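Local coordinates for protein DyP-type peroxidase (Thermobifida cellulosilytica, PDB 4GS1) that probably uses hydrogen peroxide to oxidise dyes and related substrates at an iron-containing heme, as expected of a DyP-type peroxidase, at residues 54-59 and 149-154; 208-213 and 317-322; 130-135 and 349-354. One frame throughout, in Å; residues are numbered along the deposited sequence.

Contact 1 of 3, residues 54-59 and 149-154; sequences IAFDLA and LMLQVG
Ile54 pairs with Leu151, and Phe56 with Leu149, as the two hydrogen-bonded pairs of an antiparallel ladder. The short strand segments run at 153° to each other. Ile54 N reaches Leu151 O at 2.9 Å, and Leu151 N returns a bond to Ile54 O. Phe56 N donates to Leu149 O at 2.8 Å in an almost straight bond of 174°. The return bond, Leu149 N to Phe56 O, is longer at 3.0 Å and more bent. Ala55 and Met150 form the non-hydrogen-bonded pair between them.

The tight part is the face carrying Ile54, Phe56, Leu149 and Leu151. The Phe56 ring carbon CE2 lies 3.8 Å from Leu151 CG. Phe56 CG sits beside its backbone N (chi1 -60°), which carries the ring toward Leu151. Ile54 CG2 covers one ring face near its rim, and Leu149 O lies at the ring edge. Trp80 of helix 66-90 and Val169 of helix 158-172 close over this cluster.

The contact thins out toward the end of strand 50-58. Leu58 CD2 only brushes Leu149 CD1 at 4.2 Å. Asp57 is partly exposed and its carboxylate looks elsewhere. OD2 forms a salt bridge with Arg179, and OD1 accepts a bond from Asp148 N.

Ala55 and Met150 face the other way, onto Phe377 of strand 369-379. A four-stranded antiparallel sheet with helices on one face and a second sheet against the other is the arrangement of a ferredoxin-like domain in the DyP fold.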
# COMPACT_ATOMS: atom_id res chain seq x y z
N ILE B 54 -8.97 4.21 9.65
CA ILE B 54 -9.99 5.08 9.05
C ILE B 54 -10.70 5.88 10.13
O ILE B 54 -11.25 5.31 11.08
CB ILE B 54 -11.05 4.25 8.28
CG1 ILE B 54 -10.36 3.28 7.31
CG2 ILE B 54 -12.00 5.18 7.50
CD1 ILE B 54 -11.07 1.95 7.18
N ALA B 55 -10.70 7.20 9.97
CA ALA B 55 -11.44 8.07 10.89
C ALA B 55 -12.73 8.50 10.22
O ALA B 55 -12.74 8.82 9.03
CB ALA B 55 -10.59 9.30 11.27
N PHE B 56 -13.83 8.47 10.97
CA PHE B 56 -15.15 8.82 10.42
C PHE B 56 -15.78 9.96 11.21
O PHE B 56 -15.53 10.10 12.40
CB PHE B 56 -16.13 7.65 10.56
CG PHE B 56 -15.71 6.38 9.86
CD1 PHE B 56 -16.27 6.04 8.63
CD2 PHE B 56 -14.82 5.49 10.45
CE1 PHE B 56 -15.92 4.84 8.00
CE2 PHE B 56 -14.46 4.30 9.83
CZ PHE B 56 -15.01 3.98 8.61
N ASP B 57 -16.64 10.73 10.55
CA ASP B 57 -17.53 11.64 11.26
C ASP B 57 -18.97 11.17 11.09
O ASP B 57 -19.30 10.54 10.09
CB ASP B 57 -17.42 13.06 10.71
CG ASP B 57 -16.10 13.71 11.04
OD1 ASP B 57 -15.56 13.41 12.12
OD2 ASP B 57 -15.61 14.51 10.22
N LEU B 58 -19.82 11.49 12.07
CA LEU B 58 -21.26 11.34 11.85
C LEU B 58 -21.70 12.33 10.78
O LEU B 58 -21.29 13.50 10.80
CB LEU B 58 -22.04 11.62 13.13
CG LEU B 58 -21.94 10.57 14.24
CD1 LEU B 58 -22.85 10.96 15.40
CD2 LEU B 58 -22.33 9.21 13.69
N ALA B 59 -22.53 11.88 9.85
CA ALA B 59 -23.07 12.76 8.82
C ALA B 59 -24.14 13.69 9.39
O ALA B 59 -24.72 13.40 10.44
CB ALA B 59 -23.64 11.96 7.68
N LEU B 149 -15.29 8.91 15.13
CA LEU B 149 -15.21 7.46 15.23
C LEU B 149 -14.00 6.94 14.48
O LEU B 149 -13.49 7.60 13.57
CB LEU B 149 -16.47 6.82 14.64
CG LEU B 149 -17.79 7.12 15.35
CD1 LEU B 149 -18.98 6.87 14.43
CD2 LEU B 149 -17.89 6.27 16.61
N MET B 150 -13.55 5.73 14.84
CA MET B 150 -12.36 5.14 14.24
C MET B 150 -12.52 3.64 14.01
O MET B 150 -13.08 2.92 14.84
CB MET B 150 -11.16 5.41 15.16
CG MET B 150 -9.82 4.96 14.63
SD MET B 150 -9.45 3.24 15.02
CE MET B 150 -9.79 3.18 16.78
N LEU B 151 -12.02 3.16 12.86
CA LEU B 151 -11.79 1.73 12.67
C LEU B 151 -10.30 1.53 12.41
O LEU B 151 -9.69 2.26 11.62
CB LEU B 151 -12.60 1.16 11.50
CG LEU B 151 -14.11 1.03 11.69
CD1 LEU B 151 -14.75 0.51 10.40
CD2 LEU B 151 -14.42 0.09 12.85
N GLN B 152 -9.69 0.55 13.08
CA GLN B 152 -8.37 0.07 12.70
C GLN B 152 -8.61 -1.33 12.16
O GLN B 152 -9.13 -2.19 12.88
CB GLN B 152 -7.41 0.01 13.90
CG GLN B 152 -6.02 -0.57 13.54
CD GLN B 152 -5.12 -0.78 14.74
OE1 GLN B 152 -5.53 -1.32 15.77
NE2 GLN B 152 -3.87 -0.38 14.60
N VAL B 153 -8.27 -1.55 10.90
CA VAL B 153 -8.46 -2.86 10.29
C VAL B 153 -7.08 -3.39 9.93
O VAL B 153 -6.29 -2.68 9.32
CB VAL B 153 -9.35 -2.79 9.04
CG1 VAL B 153 -9.80 -4.19 8.63
CG2 VAL B 153 -10.58 -1.91 9.29
N GLY B 154 -6.77 -4.63 10.32
CA GLY B 154 -5.46 -5.17 10.06
C GLY B 154 -5.54 -6.57 9.48
O GLY B 154 -6.45 -7.31 9.79

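Contact 2 of 3, residues 208-213 and 317-322. With HEM (protoporphyrin IX containing Fe), chain F; OXY (oxygen molecule), chain G.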
# COMPACT_ATOMS: atom_id res chain seq x y z
N GLY B 208 10.53 -0.59 17.95
CA GLY B 208 9.64 -1.34 18.83
C GLY B 208 10.32 -1.98 20.04
O GLY B 208 9.65 -2.49 20.94
N THR B 209 11.65 -1.98 20.04
CA THR B 209 12.45 -2.70 21.05
C THR B 209 12.03 -2.45 22.49
O THR B 209 11.87 -3.39 23.28
CB THR B 209 13.94 -2.32 20.89
OG1 THR B 209 14.35 -2.65 19.55
CG2 THR B 209 14.83 -3.04 21.91
N ALA B 210 11.82 -1.18 22.84
CA ALA B 210 11.56 -0.81 24.23
C ALA B 210 10.13 -1.04 24.69
O ALA B 210 9.81 -0.77 25.85
CB ALA B 210 11.99 0.63 24.48
N ASN B 211 9.26 -1.51 23.80
CA ASN B 211 7.90 -1.86 24.20
C ASN B 211 7.95 -2.93 25.28
O ASN B 211 8.82 -3.80 25.25
CB ASN B 211 7.10 -2.43 23.02
CG ASN B 211 6.52 -1.36 22.12
OD1 ASN B 211 6.30 -0.22 22.54
ND2 ASN B 211 6.28 -1.72 20.86
N PRO B 212 7.03 -2.86 26.25
CA PRO B 212 6.96 -3.94 27.23
C PRO B 212 6.64 -5.27 26.55
O PRO B 212 5.90 -5.30 25.56
CB PRO B 212 5.81 -3.52 28.17
CG PRO B 212 5.09 -2.40 27.47
CD PRO B 212 6.11 -1.75 26.55
N ALA B 213 7.21 -6.36 27.06
CA ALA B 213 7.01 -7.68 26.47
C ALA B 213 5.54 -8.12 26.54
O ALA B 213 4.86 -7.85 27.53
CB ALA B 213 7.90 -8.69 27.15
N MET B 317 4.45 3.66 27.02
CA MET B 317 3.40 3.37 26.05
C MET B 317 3.76 2.12 25.26
O MET B 317 4.90 1.66 25.31
CB MET B 317 3.20 4.57 25.11
CG MET B 317 4.37 4.80 24.15
SD MET B 317 4.40 6.49 23.53
CE MET B 317 5.14 7.31 24.94
N VAL B 318 2.78 1.56 24.54
CA VAL B 318 3.08 0.54 23.54
C VAL B 318 2.96 1.16 22.17
O VAL B 318 1.89 1.65 21.79
CB VAL B 318 2.14 -0.68 23.66
CG1 VAL B 318 2.29 -1.59 22.46
CG2 VAL B 318 2.46 -1.45 24.94
N ARG B 319 4.06 1.16 21.43
CA ARG B 319 4.06 1.70 20.07
C ARG B 319 3.83 0.57 19.08
O ARG B 319 4.58 -0.40 19.05
CB ARG B 319 5.39 2.43 19.81
CG ARG B 319 5.53 3.74 20.57
CD ARG B 319 6.98 4.22 20.64
NE ARG B 319 7.82 3.28 21.38
CZ ARG B 319 8.90 2.67 20.90
NH1 ARG B 319 9.33 2.92 19.66
NH2 ARG B 319 9.57 1.82 21.66
N ARG B 320 2.78 0.71 18.26
CA ARG B 320 2.37 -0.34 17.32
C ARG B 320 2.15 0.33 15.97
O ARG B 320 1.03 0.40 15.46
CB ARG B 320 1.10 -1.03 17.84
CG ARG B 320 0.70 -2.30 17.09
CD ARG B 320 -0.55 -2.90 17.75
NE ARG B 320 -1.05 -4.10 17.08
CZ ARG B 320 -1.83 -4.08 16.01
NH1 ARG B 320 -2.18 -2.91 15.46
NH2 ARG B 320 -2.26 -5.22 15.47
N GLY B 321 3.24 0.84 15.41
CA GLY B 321 3.17 1.65 14.21
C GLY B 321 3.43 0.89 12.92
O GLY B 321 3.82 -0.29 12.93
N TYR B 322 3.20 1.58 11.81
CA TYR B 322 3.34 1.00 10.48
C TYR B 322 4.05 1.99 9.58
O TYR B 322 4.01 3.20 9.83
CB TYR B 322 1.96 0.63 9.88
CG TYR B 322 1.39 -0.63 10.51
CD1 TYR B 322 1.45 -1.85 9.84
CD2 TYR B 322 0.83 -0.60 11.77
CE1 TYR B 322 0.95 -3.01 10.42
CE2 TYR B 322 0.34 -1.77 12.37
CZ TYR B 322 0.41 -2.96 11.68
OH TYR B 322 -0.07 -4.12 12.27
CHA HEM F . 12.20 4.61 20.68
CHB HEM F . 12.01 5.85 16.00
CHC HEM F . 8.49 9.07 16.96
CHD HEM F . 8.38 7.54 21.57
C1A HEM F . 12.46 4.69 19.34
C2A HEM F . 13.49 3.95 18.65
C3A HEM F . 13.43 4.30 17.36
C4A HEM F . 12.37 5.26 17.19
CMA HEM F . 14.33 3.78 16.21
CAA HEM F . 14.46 2.95 19.33
CBA HEM F . 13.93 1.50 19.27
CGA HEM F . 12.74 1.28 20.16
O1A HEM F . 12.93 1.17 21.41
O2A HEM F . 11.61 1.18 19.63
C1B HEM F . 11.06 6.84 15.86
C2B HEM F . 10.77 7.54 14.63
C3B HEM F . 9.81 8.44 14.88
C4B HEM F . 9.45 8.33 16.29
CMB HEM F . 11.51 7.26 13.30
CAB HEM F . 9.12 9.44 13.92
CBB HEM F . 9.06 9.25 12.59
C1C HEM F . 8.16 8.94 18.29
C2C HEM F . 7.15 9.71 19.01
C3C HEM F . 7.11 9.27 20.29
C4C HEM F . 8.11 8.23 20.41
CMC HEM F . 6.27 10.79 18.36
CAC HEM F . 6.25 9.72 21.49
CBC HEM F . 5.64 10.90 21.60
C1D HEM F . 9.37 6.61 21.73
C2D HEM F . 9.61 5.89 22.96
C3D HEM F . 10.80 4.99 22.68
C4D HEM F . 11.16 5.23 21.31
CMD HEM F . 8.83 6.00 24.29
CAD HEM F . 11.45 4.02 23.68
CBD HEM F . 12.40 4.78 24.60
CGD HEM F . 12.98 3.79 25.59
O1D HEM F . 14.10 3.27 25.33
O2D HEM F . 12.32 3.50 26.62
NA HEM F . 11.78 5.49 18.43
NB HEM F . 10.24 7.35 16.86
NC HEM F . 8.74 8.05 19.18
ND HEM F . 10.30 6.20 20.77
FE HEM F . 10.33 6.84 18.85
O1 OXY G . 8.83 5.18 17.98
O2 OXY G . 7.99 4.41 17.05
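A type I beta turn from Gly208 to Asn211 lies beside the short strand Val318-Arg319, with Asn211 CA and Val318 CA 5.4 Å apart. Gly208 ends the GXXDG family motif, and both segments line the distal side of the heme pocket. Gly208 has a phi of 138°, which few residues other than glycine adopt.

The Asn211 amide grips the backbone of Arg319 with two bonds. Its OD1 accepts from Arg319 N at 2.9 Å, and its ND2 donates to Arg319 O at 2.8 Å. The first bond is nearly straight (169°), although the donor is tilted out of the carbonyl plane. One side chain thus fixes the arginine backbone much as a neighbouring strand would. Next to it, Pro212 CG packs on Val318 CG2.

Arg319 is buried and reaches over the porphyrin. Its chain bends at chi3 (-63°), which lays the guanidinium across the ring. HEM C4D sits under the centre of one guanidinium face, 3.3 Å from its plane. The propionate oxygen O2A lies at the edge, in that plane, and both NH1 and NH2 bond to it. Gly208 N also donates to O2A, so three bonds hold this oxygen. Ala210 N donates to the other propionate oxygen, O1A. The turn and the arginine therefore clasp one carboxylate between them. Asp207 adds a weak, long ion pair to Arg319.

The modelled oxygen molecule touches both the iron and the arginine. OXY O1 is 2.4 Å from HEM FE. The same OXY O1 takes a weak bond from Arg319 NH1 at 2.9 Å.

Contact 3 of 3, residues 130-135 and 349-354; sequences ADLPEF and TGFVPV. With HEM (protoporphyrin IX containing Fe), chain F.
Val352 meets Leu132 and Pro133 with its two methyl branches. CG2 lies 3.9 Å from Leu132 CD2, and the two side chains approach at a slant. Val352 CG1 meets Pro133 CG end-on at 3.8 Å. The branch CG1 stands anti to the backbone N (chi1 175°), and CG2 lies beside it, so the valine forks over both partners.

The two phenylalanines come next. The Phe351 and Phe135 ring planes are nearly perpendicular, yet the rings meet obliquely and do not stack. Their nearest atoms are the two CE2 carbons, 4.1 Å apart. Leu132 CD1 also touches the Phe351 ring, more loosely. No hydrogen bond crosses between the segments; the contact is apolar.

The other end of the Phe351 ring points to the cofactor. Its CD1 is 3.4 Å from HEM CBC, the tip of a vinyl group. Val354 CG1 touches HEM CAC of the same vinyl at 3.7 Å. Val243 of strand 240-249 packs on both Leu132 and Phe351. Gly350 is the N-cap of helix 351-360. This helix start is wedged between a loop of the N-terminal family region and the heme, lining the DyP heme pocket beside a vinyl group.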
# COMPACT_ATOMS: atom_id res chain seq x y z
N ALA B 130 -9.24 14.07 27.04
CA ALA B 130 -9.04 15.49 26.73
C ALA B 130 -8.25 15.64 25.44
O ALA B 130 -7.39 14.81 25.15
CB ALA B 130 -8.32 16.19 27.87
N ASP B 131 -8.53 16.68 24.67
CA ASP B 131 -7.78 16.92 23.44
C ASP B 131 -6.28 16.98 23.69
O ASP B 131 -5.83 17.46 24.74
CB ASP B 131 -8.24 18.22 22.76
CG ASP B 131 -9.67 18.16 22.26
OD1 ASP B 131 -10.24 19.24 21.97
OD2 ASP B 131 -10.24 17.05 22.15
N LEU B 132 -5.50 16.49 22.74
CA LEU B 132 -4.05 16.57 22.82
C LEU B 132 -3.61 18.03 22.72
O LEU B 132 -4.27 18.84 22.05
CB LEU B 132 -3.41 15.74 21.70
CG LEU B 132 -3.76 14.25 21.65
CD1 LEU B 132 -3.12 13.58 20.43
CD2 LEU B 132 -3.31 13.55 22.92
N PRO B 133 -2.51 18.38 23.39
CA PRO B 133 -2.01 19.76 23.30
C PRO B 133 -1.49 20.04 21.91
O PRO B 133 -1.20 19.09 21.16
CB PRO B 133 -0.82 19.77 24.26
CG PRO B 133 -0.94 18.53 25.10
CD PRO B 133 -1.67 17.53 24.25
N GLU B 134 -1.36 21.32 21.56
CA GLU B 134 -0.60 21.71 20.38
C GLU B 134 0.87 21.67 20.76
O GLU B 134 1.24 21.99 21.89
CB GLU B 134 -0.99 23.12 19.94
CG GLU B 134 -2.46 23.26 19.58
CD GLU B 134 -2.82 24.65 19.09
OE1 GLU B 134 -2.02 25.59 19.29
OE2 GLU B 134 -3.91 24.80 18.50
N PHE B 135 1.72 21.25 19.82
CA PHE B 135 3.17 21.25 20.05
C PHE B 135 3.84 22.17 19.03
O PHE B 135 3.34 22.33 17.91
CB PHE B 135 3.74 19.83 19.94
CG PHE B 135 3.10 18.85 20.89
CD1 PHE B 135 3.53 18.76 22.22
CD2 PHE B 135 2.07 18.02 20.47
CE1 PHE B 135 2.93 17.86 23.09
CE2 PHE B 135 1.47 17.12 21.34
CZ PHE B 135 1.91 17.04 22.65
N THR B 349 -0.11 10.20 30.92
CA THR B 349 1.06 9.48 31.44
C THR B 349 1.65 8.53 30.39
O THR B 349 2.26 7.51 30.72
CB THR B 349 0.75 8.73 32.75
OG1 THR B 349 -0.26 7.74 32.53
CG2 THR B 349 0.27 9.72 33.80
N GLY B 350 1.46 8.90 29.13
CA GLY B 350 2.00 8.14 28.00
C GLY B 350 2.53 9.09 26.94
O GLY B 350 3.53 9.77 27.15
N PHE B 351 1.84 9.16 25.81
CA PHE B 351 2.26 9.99 24.68
C PHE B 351 2.56 11.44 25.04
O PHE B 351 3.58 11.99 24.63
CB PHE B 351 1.20 9.95 23.57
CG PHE B 351 1.46 10.91 22.45
CD1 PHE B 351 2.28 10.54 21.39
CD2 PHE B 351 0.87 12.17 22.43
CE1 PHE B 351 2.54 11.43 20.35
CE2 PHE B 351 1.12 13.06 21.38
CZ PHE B 351 1.95 12.68 20.34
N VAL B 352 1.66 12.09 25.78
CA VAL B 352 1.75 13.54 25.97
C VAL B 352 3.05 14.03 26.63
O VAL B 352 3.75 14.88 26.07
CB VAL B 352 0.50 14.13 26.66
CG1 VAL B 352 0.71 15.62 26.92
CG2 VAL B 352 -0.74 13.92 25.77
N PRO B 353 3.42 13.48 27.81
CA PRO B 353 4.68 13.97 28.38
C PRO B 353 5.91 13.65 27.54
O PRO B 353 6.85 14.45 27.51
CB PRO B 353 4.77 13.27 29.74
CG PRO B 353 3.78 12.14 29.68
CD PRO B 353 2.70 12.58 28.74
N VAL B 354 5.93 12.49 26.90
CA VAL B 354 7.06 12.12 26.07
C VAL B 354 7.18 13.06 24.88
O VAL B 354 8.27 13.55 24.58
CB VAL B 354 6.98 10.64 25.62
CG1 VAL B 354 8.10 10.32 24.64
CG2 VAL B 354 7.03 9.72 26.85
CHA HEM F . 12.20 4.61 20.68
CHB HEM F . 12.01 5.85 16.00
CHC HEM F . 8.49 9.07 16.96
CHD HEM F . 8.38 7.54 21.57
C1A HEM F . 12.46 4.69 19.34
C2A HEM F . 13.49 3.95 18.65
C3A HEM F . 13.43 4.30 17.36
C4A HEM F . 12.37 5.26 17.19
CMA HEM F . 14.33 3.78 16.21
CAA HEM F . 14.46 2.95 19.33
CBA HEM F . 13.93 1.50 19.27
CGA HEM F . 12.74 1.28 20.16
O1A HEM F . 12.93 1.17 21.41
O2A HEM F . 11.61 1.18 19.63
C1B HEM F . 11.06 6.84 15.86
C2B HEM F . 10.77 7.54 14.63
C3B HEM F . 9.81 8.44 14.88
C4B HEM F . 9.45 8.33 16.29
CMB HEM F . 11.51 7.26 13.30
CAB HEM F . 9.12 9.44 13.92
CBB HEM F . 9.06 9.25 12.59
C1C HEM F . 8.16 8.94 18.29
C2C HEM F . 7.15 9.71 19.01
C3C HEM F . 7.11 9.27 20.29
C4C HEM F . 8.11 8.23 20.41
CMC HEM F . 6.27 10.79 18.36
CAC HEM F . 6.25 9.72 21.49
CBC HEM F . 5.64 10.90 21.60
C1D HEM F . 9.37 6.61 21.73
C2D HEM F . 9.61 5.89 22.96
C3D HEM F . 10.80 4.99 22.68
C4D HEM F . 11.16 5.23 21.31
CMD HEM F . 8.83 6.00 24.29
CAD HEM F . 11.45 4.02 23.68
CBD HEM F . 12.40 4.78 24.60
CGD HEM F . 12.98 3.79 25.59
O1D HEM F . 14.10 3.27 25.33
O2D HEM F . 12.32 3.50 26.62
NA HEM F . 11.78 5.49 18.43
NB HEM F . 10.24 7.35 16.86
NC HEM F . 8.74 8.05 19.18
ND HEM F . 10.30 6.20 20.77
FE HEM F . 10.33 6.84 18.85

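How the contacts relate
Contact 1 closes before contact 2 opens along the chain. Contact 2 falls wholly between the two segments of contact 3, while the segments of contacts 1 and 3 alternate. Contact 2 uses strand 318-328, an outermost strand of the C-terminal sheet, and contact 3 joins the two family regions. The centres of contact 1 and contact 2 are about 23 Å apart. Those of contact 1 and contact 3 are about 21 Å apart, and those of contact 2 and contact 3 about 17 Å. The Gln152 and Arg320 side chains touch between contacts 1 and 2. Met317 CE packs on Gly350 and Val354, linking contacts 2 and 3. Contact 1 lies within the N-terminal sheet, and the other two border the heme pocket.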